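Branched-chain amino acid aminotransferase (Thermoproteus uzoniensis 768-20, PDB 6THQ) probably transfers amino groups between leucine, isoleucine or valine and 2-oxoglutarate, using pyridoxal 5'-phosphate as its cofactor. Local coordinates at residues H63-L68 / Y80-L85; G41-I46 / M160-G165; E200-V205 / E247-A252; T212-D217 / E241-R246. One frame throughout, in Å; residues are numbered along the deposited sequence. Where two conformers were deposited one is given.

Contact 1: residues H63-L68 / Y80-L85; sequences HMERLL and YTAEEL. With PLP (pyridoxal-5'-phosphate), chain D; PY5 (2-[O-phosphonopyridoxyl]-amino-pentanoic acid), chain E.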
# COMPACT_ATOMS: atom_id res chain seq x y z
N HIS A 63 11.85 -5.23 17.90
CA HIS A 63 11.21 -5.37 16.60
C HIS A 63 9.85 -6.00 16.71
O HIS A 63 8.92 -5.53 16.04
CB HIS A 63 12.09 -6.12 15.64
CG HIS A 63 13.20 -5.29 15.10
ND1 HIS A 63 13.05 -4.43 14.03
CD2 HIS A 63 14.49 -5.18 15.49
CE1 HIS A 63 14.21 -3.84 13.77
NE2 HIS A 63 15.11 -4.30 14.63
N MET A 64 9.68 -7.01 17.56
CA MET A 64 8.37 -7.67 17.66
C MET A 64 7.32 -6.81 18.38
O MET A 64 6.14 -6.82 18.04
CB MET A 64 8.47 -9.09 18.25
CG MET A 64 9.29 -10.05 17.39
SD MET A 64 8.50 -10.14 15.76
CE MET A 64 9.55 -11.23 14.84
N GLU A 65 7.74 -6.03 19.37
CA GLU A 65 6.82 -5.10 19.95
C GLU A 65 6.40 -4.00 18.95
O GLU A 65 5.27 -3.53 19.03
CB GLU A 65 7.40 -4.45 21.18
CG GLU A 65 7.47 -5.38 22.35
CD GLU A 65 8.20 -4.74 23.53
OE1 GLU A 65 8.72 -3.57 23.43
OE2 GLU A 65 8.25 -5.41 24.58
N ARG A 66 7.30 -3.58 18.05
CA ARG A 66 7.01 -2.58 17.05
C ARG A 66 6.01 -3.18 16.04
O ARG A 66 5.09 -2.47 15.59
CB ARG A 66 8.26 -2.05 16.32
CG ARG A 66 7.89 -0.87 15.37
CD ARG A 66 9.12 -0.21 14.83
NE ARG A 66 9.81 -1.06 13.84
CZ ARG A 66 10.97 -0.78 13.24
NH1 ARG A 66 11.62 0.33 13.51
NH2 ARG A 66 11.53 -1.64 12.38
N LEU A 67 6.18 -4.46 15.71
CA LEU A 67 5.29 -5.17 14.77
C LEU A 67 3.91 -5.03 15.31
O LEU A 67 2.98 -4.66 14.56
CB LEU A 67 5.67 -6.66 14.60
CG LEU A 67 4.83 -7.35 13.52
CD1 LEU A 67 5.38 -7.18 12.14
CD2 LEU A 67 4.70 -8.82 13.75
N LEU A 68 3.75 -5.25 16.60
CA LEU A 68 2.42 -5.18 17.20
C LEU A 68 1.94 -3.74 17.33
O LEU A 68 0.75 -3.53 17.25
CB LEU A 68 2.34 -5.86 18.59
CG LEU A 68 2.63 -7.37 18.54
CD1 LEU A 68 2.72 -7.90 19.96
CD2 LEU A 68 1.67 -8.20 17.75
N TYR A 80 -0.80 -12.99 18.14
CA TYR A 80 0.41 -13.47 18.80
C TYR A 80 0.98 -12.37 19.68
O TYR A 80 0.80 -11.20 19.38
CB TYR A 80 1.46 -13.88 17.78
CG TYR A 80 1.03 -15.05 16.96
CD1 TYR A 80 1.04 -16.37 17.50
CD2 TYR A 80 0.54 -14.86 15.67
CE1 TYR A 80 0.62 -17.45 16.75
CE2 TYR A 80 0.11 -15.95 14.91
CZ TYR A 80 0.15 -17.24 15.44
OH TYR A 80 -0.26 -18.31 14.66
N THR A 81 1.70 -12.74 20.75
CA THR A 81 2.35 -11.77 21.63
C THR A 81 3.79 -11.53 21.11
O THR A 81 4.30 -12.27 20.22
CB THR A 81 2.40 -12.23 23.10
OG1 THR A 81 3.31 -13.35 23.19
CG2 THR A 81 1.00 -12.55 23.67
N ALA A 82 4.47 -10.51 21.66
CA ALA A 82 5.83 -10.25 21.18
C ALA A 82 6.77 -11.39 21.57
O ALA A 82 7.70 -11.75 20.81
CB ALA A 82 6.36 -8.93 21.72
N GLU A 83 6.53 -11.96 22.76
CA GLU A 83 7.27 -13.16 23.21
C GLU A 83 7.15 -14.35 22.23
O GLU A 83 8.17 -14.85 21.70
CB GLU A 83 6.90 -13.45 24.70
CG GLU A 83 7.07 -14.88 25.22
CD GLU A 83 8.22 -15.05 26.19
OE1 GLU A 83 9.37 -14.58 25.95
OE2 GLU A 83 7.96 -15.69 27.23
N GLU A 84 5.89 -14.76 21.92
CA GLU A 84 5.68 -15.80 20.91
C GLU A 84 6.42 -15.54 19.61
O GLU A 84 7.10 -16.45 19.04
CB GLU A 84 4.18 -16.01 20.65
CG GLU A 84 3.46 -16.55 21.87
CD GLU A 84 1.95 -16.34 21.91
OE1 GLU A 84 1.36 -15.63 21.07
OE2 GLU A 84 1.31 -16.83 22.87
N LEU A 85 6.31 -14.30 19.13
CA LEU A 85 6.93 -13.93 17.86
C LEU A 85 8.44 -14.02 17.90
O LEU A 85 9.12 -14.48 16.92
CB LEU A 85 6.41 -12.58 17.34
CG LEU A 85 4.93 -12.61 16.85
CD1 LEU A 85 4.35 -11.26 16.54
CD2 LEU A 85 4.71 -13.53 15.64
N1 PLP D . 12.59 3.68 7.37
C2 PLP D . 11.82 2.81 6.68
C2A PLP D . 10.90 3.41 5.67
C3 PLP D . 11.96 1.33 6.89
O3 PLP D . 11.24 0.38 6.22
C4 PLP D . 12.94 0.88 7.92
C4A PLP D . 13.11 -0.60 8.21
C5 PLP D . 13.70 1.97 8.61
C6 PLP D . 13.48 3.30 8.29
C5A PLP D . 14.75 1.67 9.66
O4P PLP D . 14.14 1.13 10.81
P PLP D . 14.98 0.05 11.63
O1P PLP D . 15.29 -0.96 10.55
O2P PLP D . 16.20 0.78 12.11
O3P PLP D . 14.00 -0.36 12.70
N1 PY5 E . 12.84 4.28 7.18
C2 PY5 E . 12.33 3.42 6.27
C2A PY5 E . 11.45 3.95 5.17
C3 PY5 E . 12.74 1.97 6.33
O3 PY5 E . 12.30 1.05 5.41
C4 PY5 E . 13.66 1.55 7.44
C4A PY5 E . 14.13 0.11 7.59
C5 PY5 E . 14.10 2.61 8.38
C6 PY5 E . 13.65 3.91 8.19
C5A PY5 E . 15.03 2.23 9.54
O4P PY5 E . 14.37 1.26 10.36
P PY5 E . 15.13 0.25 11.35
O1P PY5 E . 15.53 -0.91 10.47
O2P PY5 E . 16.36 0.99 11.78
O3P PY5 E . 14.09 -0.04 12.42
N PY5 E . 13.10 -0.68 6.98
CA PY5 E . 13.50 -1.68 6.01
C PY5 E . 14.56 -2.45 6.78
O PY5 E . 13.98 -3.42 7.25
CB PY5 E . 13.72 -1.14 4.57
CG PY5 E . 12.83 -1.88 3.56
CD PY5 E . 13.63 -3.07 3.03
OXT PY5 E . 15.79 -2.17 6.99
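M64 and L85 meet at roughly a right angle, the thioether of M64 laid across the base of the leucine, with SD 3.6 Å from L85 CB. A fold in the methionine chain at chi2 (-60°) puts SD there and CE near L85 O. Next to this crossing A82 offers just a methyl group, whose CB lies 4.1 Å from M64 CB and 3.8 Å from E65 CG. One turn on, L68 straddles the start of the second helix: its CD2 approaches Y80 O to 3.5 Å, while CD1 leans on A82 N at 3.6 Å. L67 completes the apolar seam, again nearly perpendicular to its partner, through CD2 against L85 CD1. This is the packing of two consecutive helices, 60-74 and 82-96, and the second begins with a capping box, in which T81 OG1 accepts from E84 N (3.2 Å) and E84 OE1 accepts from T81 N. The other side of helix 60-74 serves the cofactor. R66, extended until its bend at chi3, presents an edge of its guanidinium to the phosphate, and NH1 donates to O3P of PLP at 2.6 Å; the NH2 bond to the same oxygen is weak. PY5, the pyridoxyl-amino acid adduct that overlaps PLP in the site, is gripped likewise, its NH2 bond again weak. H63 lies obliquely near that phosphate oxygen. Behind them E44 forms a salt bridge with R66 NE through OE2 and a hydrogen bond with H63 ND1 through OE1, which fixes how both side chains are turned.

Contact 2: residues G41-I46 / M160-G165; sequences GVFEGI and MAKATG. With PY5 (2-[O-phosphonopyridoxyl]-amino-pentanoic acid), chain E; PLP (pyridoxal-5'-phosphate), chain D.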
# COMPACT_ATOMS: atom_id res chain seq x y z
N GLY A 41 -1.34 -4.68 5.62
CA GLY A 41 -0.57 -5.51 6.55
C GLY A 41 0.58 -4.78 7.20
O GLY A 41 0.78 -3.60 6.97
N VAL A 42 1.36 -5.47 8.04
CA VAL A 42 2.54 -4.84 8.69
C VAL A 42 3.69 -5.83 8.55
O VAL A 42 3.45 -7.00 8.41
CB VAL A 42 2.30 -4.40 10.13
CG1 VAL A 42 1.17 -3.35 10.19
CG2 VAL A 42 1.94 -5.57 11.07
N PHE A 43 4.91 -5.34 8.54
CA PHE A 43 6.07 -6.20 8.48
C PHE A 43 7.25 -5.67 9.36
O PHE A 43 7.14 -4.62 9.98
CB PHE A 43 6.53 -6.39 7.06
CG PHE A 43 7.08 -5.15 6.42
CD1 PHE A 43 6.21 -4.13 5.93
CD2 PHE A 43 8.46 -4.99 6.24
CE1 PHE A 43 6.74 -3.00 5.29
CE2 PHE A 43 8.98 -3.87 5.59
CZ PHE A 43 8.12 -2.88 5.13
N GLU A 44 8.35 -6.43 9.42
CA GLU A 44 9.53 -6.05 10.16
C GLU A 44 10.76 -6.42 9.38
O GLU A 44 10.70 -7.12 8.34
CB GLU A 44 9.56 -6.70 11.56
CG GLU A 44 8.84 -5.89 12.66
CD GLU A 44 9.44 -4.48 12.83
OE1 GLU A 44 10.65 -4.29 12.50
OE2 GLU A 44 8.73 -3.55 13.28
N GLY A 45 11.89 -5.91 9.85
CA GLY A 45 13.21 -6.19 9.32
C GLY A 45 14.10 -6.42 10.55
O GLY A 45 14.22 -5.54 11.38
N ILE A 46 14.69 -7.63 10.68
CA ILE A 46 15.48 -8.00 11.83
C ILE A 46 16.74 -8.66 11.36
O ILE A 46 16.71 -9.51 10.47
CB ILE A 46 14.75 -8.93 12.79
CG1 ILE A 46 13.34 -8.45 13.06
CG2 ILE A 46 15.50 -8.91 14.12
CD1 ILE A 46 12.47 -9.37 13.91
N MET A 160 4.28 6.39 10.60
CA MET A 160 5.11 5.89 11.71
C MET A 160 5.04 4.30 11.77
O MET A 160 5.99 3.68 12.23
CB MET A 160 4.73 6.50 13.07
CG MET A 160 5.92 6.56 14.05
SD MET A 160 5.55 7.15 15.75
CE MET A 160 4.69 5.71 16.39
N ALA A 161 3.95 3.68 11.29
CA ALA A 161 3.87 2.24 11.25
C ALA A 161 4.65 1.62 10.07
O ALA A 161 4.79 2.24 9.01
CB ALA A 161 2.43 1.81 11.21
N LYS A 162 5.19 0.42 10.25
CA LYS A 162 5.85 -0.27 9.13
C LYS A 162 4.75 -1.05 8.46
O LYS A 162 4.63 -2.28 8.64
CB LYS A 162 7.05 -1.14 9.59
CG LYS A 162 8.19 -1.20 8.59
CD LYS A 162 9.43 -1.89 9.14
CE LYS A 162 10.74 -1.41 8.53
NZ LYS A 162 11.33 -2.30 7.50
N ALA A 163 3.91 -0.31 7.73
CA ALA A 163 2.68 -0.87 7.13
C ALA A 163 2.94 -1.09 5.66
O ALA A 163 3.53 -0.25 4.98
CB ALA A 163 1.48 0.09 7.29
N THR A 164 2.49 -2.21 5.12
CA THR A 164 2.87 -2.59 3.77
C THR A 164 2.46 -1.59 2.70
O THR A 164 3.27 -1.25 1.86
CB THR A 164 2.22 -3.95 3.45
OG1 THR A 164 0.82 -3.81 3.66
CG2 THR A 164 2.79 -5.09 4.38
N GLY A 165 1.22 -1.14 2.71
CA GLY A 165 0.74 -0.32 1.60
C GLY A 165 1.50 1.00 1.51
O GLY A 165 1.66 1.50 0.42
N1 PY5 E . 12.84 4.28 7.18
C2 PY5 E . 12.33 3.42 6.27
C2A PY5 E . 11.45 3.95 5.17
C3 PY5 E . 12.74 1.97 6.33
O3 PY5 E . 12.30 1.05 5.41
C4 PY5 E . 13.66 1.55 7.44
C4A PY5 E . 14.13 0.11 7.59
C5 PY5 E . 14.10 2.61 8.38
C6 PY5 E . 13.65 3.91 8.19
C5A PY5 E . 15.03 2.23 9.54
O4P PY5 E . 14.37 1.26 10.36
P PY5 E . 15.13 0.25 11.35
O1P PY5 E . 15.53 -0.91 10.47
O2P PY5 E . 16.36 0.99 11.78
O3P PY5 E . 14.09 -0.04 12.42
N PY5 E . 13.10 -0.68 6.98
CA PY5 E . 13.50 -1.68 6.01
C PY5 E . 14.56 -2.45 6.78
O PY5 E . 13.98 -3.42 7.25
CB PY5 E . 13.72 -1.14 4.57
CG PY5 E . 12.83 -1.88 3.56
CD PY5 E . 13.63 -3.07 3.03
OXT PY5 E . 15.79 -2.17 6.99
N1 PLP D . 12.59 3.68 7.37
C2 PLP D . 11.82 2.81 6.68
C2A PLP D . 10.90 3.41 5.67
C3 PLP D . 11.96 1.33 6.89
O3 PLP D . 11.24 0.38 6.22
C4 PLP D . 12.94 0.88 7.92
C4A PLP D . 13.11 -0.60 8.21
C5 PLP D . 13.70 1.97 8.61
C6 PLP D . 13.48 3.30 8.29
C5A PLP D . 14.75 1.67 9.66
O4P PLP D . 14.14 1.13 10.81
P PLP D . 14.98 0.05 11.63
O1P PLP D . 15.29 -0.96 10.55
O2P PLP D . 16.20 0.78 12.11
O3P PLP D . 14.00 -0.36 12.70
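V42 and A163 form a single beta bridge, flanked by two backbone hydrogen bonds, T164 N to G41 O at 2.9 Å and F43 N to K162 O at 3.1 Å, the second running nearly end-on to its carbonyl. A163 and V42 also make bent CA-H...O contacts, with G41 O and K162 O respectively. On this scaffold the aliphatic chain of K162 passes across the ring of F43 at about a right angle, CG standing over one face 4.0 Å from the centroid in a CH-pi contact. The ring gets there by setting CG between its own backbone N and carbonyl carbon (chi1 67°). Farther along the lysine, NZ lies 3.4 Å from F43 CE2, and T164 CG2 touches CD1 of the same ring obliquely. K162, deposited in two conformers, bends at chi4 and brings NZ 2.9 Å from O of PY5, with a weak bond to O3 of PLP; since the ligands overlap, these contacts are doubtful in detail. It lies at the aldehyde end of the cofactor, as the Schiff-base lysine of this family does, and is probably that residue. V42 turns its side chain the other way, onto helix 60-74. Strand 42-50 also pairs with strand 102-110, while the loop of K162 leads into helix 167-179; in the second subunit N37 packs on F43, L168 on A163 and L36 on T164.

Contact 3: residues E200-V205 / E247-A252; sequences ENIFIV and EELYAA. With PY5 (2-[O-phosphonopyridoxyl]-amino-pentanoic acid), chain E; PLP (pyridoxal-5'-phosphate), chain D.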
# COMPACT_ATOMS: atom_id res chain seq x y z
N GLU A 200 15.70 3.96 5.16
CA GLU A 200 16.71 4.30 6.12
C GLU A 200 16.26 5.56 6.87
O GLU A 200 15.58 6.39 6.30
CB GLU A 200 17.99 4.70 5.41
CG GLU A 200 18.65 3.65 4.56
CD GLU A 200 18.10 3.61 3.15
OE1 GLU A 200 17.20 4.42 2.77
OE2 GLU A 200 18.54 2.72 2.40
N ASN A 201 16.71 5.73 8.11
CA ASN A 201 16.62 7.01 8.75
C ASN A 201 17.86 7.76 8.43
O ASN A 201 18.85 7.19 7.92
CB ASN A 201 16.48 6.80 10.25
CG ASN A 201 15.08 6.36 10.64
OD1 ASN A 201 14.91 5.29 11.17
ND2 ASN A 201 14.09 7.20 10.37
N ILE A 202 17.84 9.07 8.63
CA ILE A 202 19.02 9.82 8.20
C ILE A 202 19.61 10.66 9.35
O ILE A 202 18.88 11.16 10.18
CB ILE A 202 18.71 10.64 6.95
CG1 ILE A 202 19.99 11.19 6.42
CG2 ILE A 202 17.77 11.79 7.27
CD1 ILE A 202 19.82 12.34 5.51
N PHE A 203 20.95 10.77 9.40
CA PHE A 203 21.64 11.63 10.34
C PHE A 203 22.57 12.59 9.63
O PHE A 203 23.16 12.24 8.58
CB PHE A 203 22.51 10.83 11.29
CG PHE A 203 21.76 10.19 12.40
CD1 PHE A 203 21.07 9.00 12.20
CD2 PHE A 203 21.80 10.74 13.70
CE1 PHE A 203 20.40 8.36 13.23
CE2 PHE A 203 21.13 10.11 14.75
CZ PHE A 203 20.42 8.92 14.51
N ILE A 204 22.71 13.78 10.16
CA ILE A 204 23.79 14.62 9.68
C ILE A 204 24.57 15.11 10.90
O ILE A 204 24.08 15.05 12.06
CB ILE A 204 23.29 15.86 8.90
CG1 ILE A 204 22.59 16.83 9.82
CG2 ILE A 204 22.46 15.47 7.65
CD1 ILE A 204 22.24 18.12 9.10
N VAL A 205 25.77 15.62 10.64
CA VAL A 205 26.60 16.25 11.65
C VAL A 205 26.90 17.66 11.18
O VAL A 205 27.39 17.87 10.07
CB VAL A 205 27.90 15.51 11.87
CG1 VAL A 205 28.79 16.31 12.84
CG2 VAL A 205 27.61 14.15 12.44
N GLU A 247 19.14 22.59 2.53
CA GLU A 247 20.37 23.40 2.62
C GLU A 247 21.34 22.83 3.71
O GLU A 247 22.53 22.76 3.49
CB GLU A 247 20.10 24.89 2.89
CG GLU A 247 19.19 25.54 1.84
CD GLU A 247 17.75 25.50 2.27
OE1 GLU A 247 17.20 26.58 2.55
OE2 GLU A 247 17.21 24.37 2.41
N GLU A 248 20.80 22.38 4.84
CA GLU A 248 21.64 21.88 5.93
C GLU A 248 22.32 20.57 5.55
O GLU A 248 23.45 20.30 5.92
CB GLU A 248 20.78 21.66 7.15
CG GLU A 248 20.41 22.95 7.87
CD GLU A 248 19.29 22.73 8.90
OE1 GLU A 248 18.53 21.78 8.78
OE2 GLU A 248 19.17 23.48 9.85
N LEU A 249 21.61 19.78 4.75
CA LEU A 249 22.09 18.56 4.24
C LEU A 249 23.22 18.89 3.22
O LEU A 249 24.29 18.36 3.31
CB LEU A 249 20.89 17.84 3.61
CG LEU A 249 21.22 16.44 3.02
CD1 LEU A 249 21.77 15.49 4.08
CD2 LEU A 249 19.98 15.90 2.36
N TYR A 250 22.99 19.80 2.31
CA TYR A 250 24.05 20.20 1.36
C TYR A 250 25.34 20.71 2.07
O TYR A 250 26.47 20.56 1.59
CB TYR A 250 23.52 21.32 0.42
CG TYR A 250 22.58 20.83 -0.65
CD1 TYR A 250 22.26 19.46 -0.80
CD2 TYR A 250 22.01 21.74 -1.54
CE1 TYR A 250 21.42 19.03 -1.85
CE2 TYR A 250 21.15 21.33 -2.58
CZ TYR A 250 20.88 19.99 -2.73
OH TYR A 250 20.02 19.66 -3.74
N ALA A 251 25.14 21.39 3.17
CA ALA A 251 26.19 22.04 3.94
C ALA A 251 26.67 21.21 5.12
O ALA A 251 27.38 21.74 5.96
CB ALA A 251 25.69 23.39 4.48
N ALA A 252 26.28 19.93 5.22
CA ALA A 252 26.58 19.18 6.42
C ALA A 252 28.06 18.91 6.41
O ALA A 252 28.67 18.83 5.32
CB ALA A 252 25.80 17.89 6.44
N1 PY5 E . 12.84 4.28 7.18
C2 PY5 E . 12.33 3.42 6.27
C2A PY5 E . 11.45 3.95 5.17
C3 PY5 E . 12.74 1.97 6.33
O3 PY5 E . 12.30 1.05 5.41
C4 PY5 E . 13.66 1.55 7.44
C4A PY5 E . 14.13 0.11 7.59
C5 PY5 E . 14.10 2.61 8.38
C6 PY5 E . 13.65 3.91 8.19
C5A PY5 E . 15.03 2.23 9.54
O4P PY5 E . 14.37 1.26 10.36
P PY5 E . 15.13 0.25 11.35
O1P PY5 E . 15.53 -0.91 10.47
O2P PY5 E . 16.36 0.99 11.78
O3P PY5 E . 14.09 -0.04 12.42
N PY5 E . 13.10 -0.68 6.98
CA PY5 E . 13.50 -1.68 6.01
C PY5 E . 14.56 -2.45 6.78
O PY5 E . 13.98 -3.42 7.25
CB PY5 E . 13.72 -1.14 4.57
CG PY5 E . 12.83 -1.88 3.56
CD PY5 E . 13.63 -3.07 3.03
OXT PY5 E . 15.79 -2.17 6.99
N1 PLP D . 12.59 3.68 7.37
C2 PLP D . 11.82 2.81 6.68
C2A PLP D . 10.90 3.41 5.67
C3 PLP D . 11.96 1.33 6.89
O3 PLP D . 11.24 0.38 6.22
C4 PLP D . 12.94 0.88 7.92
C4A PLP D . 13.11 -0.60 8.21
C5 PLP D . 13.70 1.97 8.61
C6 PLP D . 13.48 3.30 8.29
C5A PLP D . 14.75 1.67 9.66
O4P PLP D . 14.14 1.13 10.81
P PLP D . 14.98 0.05 11.63
O1P PLP D . 15.29 -0.96 10.55
O2P PLP D . 16.20 0.78 12.11
O3P PLP D . 14.00 -0.36 12.70
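I204 has the largest share of buried surface here, and it meets the facing segment at three places. Its CG2 methyl touches L249 CD1 at 3.6 Å, its CB lies 4.1 Å from A252 CB, and its CD1 ends 4.0 Å from E248 O. The reach of CD1 follows from the first torsion, with CG1 held between the backbone N and the carbonyl carbon (chi1 68°) and the chain then straight. L249 comes in at a slant from the short helix 246-250. A trans first torsion (chi1 -178°) carries its CG toward the strand, where one methyl, CD1, touches both I204 CG2 and I202 CD1, the latter 4.0 Å away. Alternate residues of strand 201-206 therefore supply this face, while F203 points to the other side, toward F256 and strand 209-212. A252, just beyond the helix, closes the far end: its methyl is 4.0 Å from V205 O as well as close to I204. Here the chain turns into strand 254-259, an antiparallel neighbour of strand 201-206, so the contact lays a one-turn helix and its exit over the end of the mixed sheet. V194 of strand 193-197 also touches I202 and L249. At the opposite end of the strand, E200 and N201 border the cofactor ring. The strand's backbone bonds go to M211, D253 and E254. The side-chain contacts are apolar, with two backbone oxygens at the margins, which implies that fit rather than polar bonding joins the two segments.

Contact 4: residues T212-D217 / E241-R246; sequences TPPLED and EKSITR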
# COMPACT_ATOMS: atom_id res chain seq x y z
N THR A 212 19.17 14.46 13.80
CA THR A 212 18.31 13.57 13.03
C THR A 212 16.85 14.12 13.14
O THR A 212 16.45 14.62 14.20
CB THR A 212 18.45 12.12 13.58
OG1 THR A 212 17.93 11.16 12.68
CG2 THR A 212 17.74 11.91 14.94
N PRO A 213 16.07 14.04 12.05
CA PRO A 213 14.71 14.53 12.10
C PRO A 213 13.94 13.89 13.27
O PRO A 213 14.09 12.70 13.53
CB PRO A 213 14.12 14.02 10.78
CG PRO A 213 15.32 13.92 9.86
CD PRO A 213 16.41 13.43 10.75
N PRO A 214 13.08 14.66 13.94
CA PRO A 214 12.24 14.14 14.98
C PRO A 214 11.11 13.25 14.49
O PRO A 214 10.72 13.31 13.32
CB PRO A 214 11.65 15.40 15.61
CG PRO A 214 11.76 16.51 14.61
CD PRO A 214 12.77 16.06 13.57
N LEU A 215 10.55 12.41 15.35
CA LEU A 215 9.46 11.54 14.91
C LEU A 215 8.31 12.30 14.28
O LEU A 215 7.76 11.84 13.31
CB LEU A 215 8.93 10.73 16.09
CG LEU A 215 10.00 9.79 16.73
CD1 LEU A 215 9.30 8.93 17.74
CD2 LEU A 215 10.74 8.93 15.71
N GLU A 216 7.93 13.44 14.86
CA GLU A 216 6.80 14.17 14.41
C GLU A 216 6.93 14.66 12.92
O GLU A 216 5.96 15.09 12.34
CB GLU A 216 6.48 15.37 15.32
CG GLU A 216 7.62 16.40 15.47
CD GLU A 216 8.46 16.12 16.76
OE1 GLU A 216 8.52 14.91 17.20
OE2 GLU A 216 9.06 17.10 17.32
N ASP A 217 8.12 14.63 12.34
CA ASP A 217 8.28 14.99 10.96
C ASP A 217 7.71 13.99 9.97
O ASP A 217 7.64 14.27 8.80
CB ASP A 217 9.75 15.31 10.67
CG ASP A 217 10.09 16.78 10.94
OD1 ASP A 217 9.19 17.57 11.36
OD2 ASP A 217 11.25 17.16 10.72
N GLU A 241 17.30 16.01 18.11
CA GLU A 241 16.20 15.55 17.27
C GLU A 241 15.53 16.79 16.73
O GLU A 241 14.71 17.39 17.39
CB GLU A 241 15.25 14.67 18.05
CG GLU A 241 15.93 13.35 18.35
CD GLU A 241 15.03 12.40 19.16
OE1 GLU A 241 15.31 12.22 20.37
OE2 GLU A 241 14.06 11.82 18.58
N LYS A 242 15.97 17.22 15.55
CA LYS A 242 15.57 18.54 15.07
C LYS A 242 15.28 18.41 13.54
O LYS A 242 16.00 17.67 12.85
CB LYS A 242 16.74 19.51 15.37
CG LYS A 242 16.44 21.00 15.32
CD LYS A 242 17.67 21.91 15.61
CE LYS A 242 17.38 23.44 15.50
NZ LYS A 242 16.55 24.15 16.54
N SER A 243 14.30 19.14 13.03
CA SER A 243 14.09 19.19 11.56
C SER A 243 15.33 19.64 10.77
O SER A 243 16.04 20.51 11.21
CB SER A 243 12.96 20.15 11.20
OG SER A 243 11.77 19.58 11.58
N ILE A 244 15.51 19.06 9.59
CA ILE A 244 16.66 19.31 8.74
C ILE A 244 16.10 19.79 7.41
O ILE A 244 15.18 19.20 6.89
CB ILE A 244 17.38 17.97 8.56
CG1 ILE A 244 18.02 17.59 9.90
CG2 ILE A 244 18.49 18.02 7.51
CD1 ILE A 244 18.71 16.24 9.78
N THR A 245 16.69 20.82 6.85
CA THR A 245 16.31 21.28 5.55
C THR A 245 17.33 20.80 4.55
O THR A 245 18.44 20.42 4.91
CB THR A 245 16.27 22.81 5.46
OG1 THR A 245 17.56 23.32 5.73
CG2 THR A 245 15.35 23.41 6.44
N ARG A 246 16.94 20.83 3.30
CA ARG A 246 17.87 20.53 2.21
C ARG A 246 19.20 21.30 2.27
O ARG A 246 20.24 20.75 2.01
CB ARG A 246 17.19 20.79 0.86
CG ARG A 246 18.06 20.27 -0.28
CD ARG A 246 17.71 20.95 -1.56
NE ARG A 246 16.34 20.71 -2.01
CZ ARG A 246 15.98 19.96 -3.06
NH1 ARG A 246 16.94 19.30 -3.79
NH2 ARG A 246 14.68 19.91 -3.39
O HOH W 1 11.73 12.83 18.15
O HOH W 2 13.52 16.98 9.15
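T212 and E241 pair as neighbours in parallel strands, their side chains lying alongside one another and pointing the same way, with T212 CG2 4.1 Å from E241 CG. The tight part of the contact is mostly backbone and proline. K242 N donates to T212 O at 3.0 Å, from above the carbonyl plane and somewhat bent (135°), and the CA-H of E241 shares that oxygen. P214 CD lies against the K242-S243 peptide, only 3.4 Å from K242 C. P213 CD meets I244 CD1 obliquely at 3.8 Å. A short polar clasp ends this region: S243 OG donates to D217 OD2 at 2.6 Å, on the lone pair that faces the other carboxylate oxygen. Water 2 also donates to D217 OD2 and accepts from I244 N, so one carboxylate oxygen is held twice and ties the 3-10 turn to the strand. The looser side belongs to E241 and K242, both exposed. E241 stretches out beyond CG and meets L215 only through water 1, which donates to E241 OE2 and accepts from L215 N; that carboxylate also forms a salt bridge with R225. K242 leaves its backbone on the side away from the proline loop. In the fold the pairing joins strand 209-212 to strand 239-245, edged by strand 193-197 at D217 and I244; T212 OG1 bonds to I202 O of strand 201-206, and helix 223-234 covers T212 and E241 through R225 and I229.

From the N terminus the chain first enters contact 2 at 41-46, on strand 42-50. Contact 1 opens and closes soon after, between two consecutive helices, within the long excursion that returns at 160-165. A second pair follows in series. Contact 3 opens at 200-205, contact 4 opens at 212-217 and closes at 241-246, and the chain runs on into 247-252, where contact 3 closes; no two contacts cross. Contact 1 packs helix 60-74 on helix 82-96; the touching contact 2 ties strand 42-50 of the antiparallel sheet to the loop before helix 167-179. Contacts 3 and 4 also touch, and bind parts of the mixed sheet. Between the pairs lies the cofactor site, touched by contacts 1, 2 and 3.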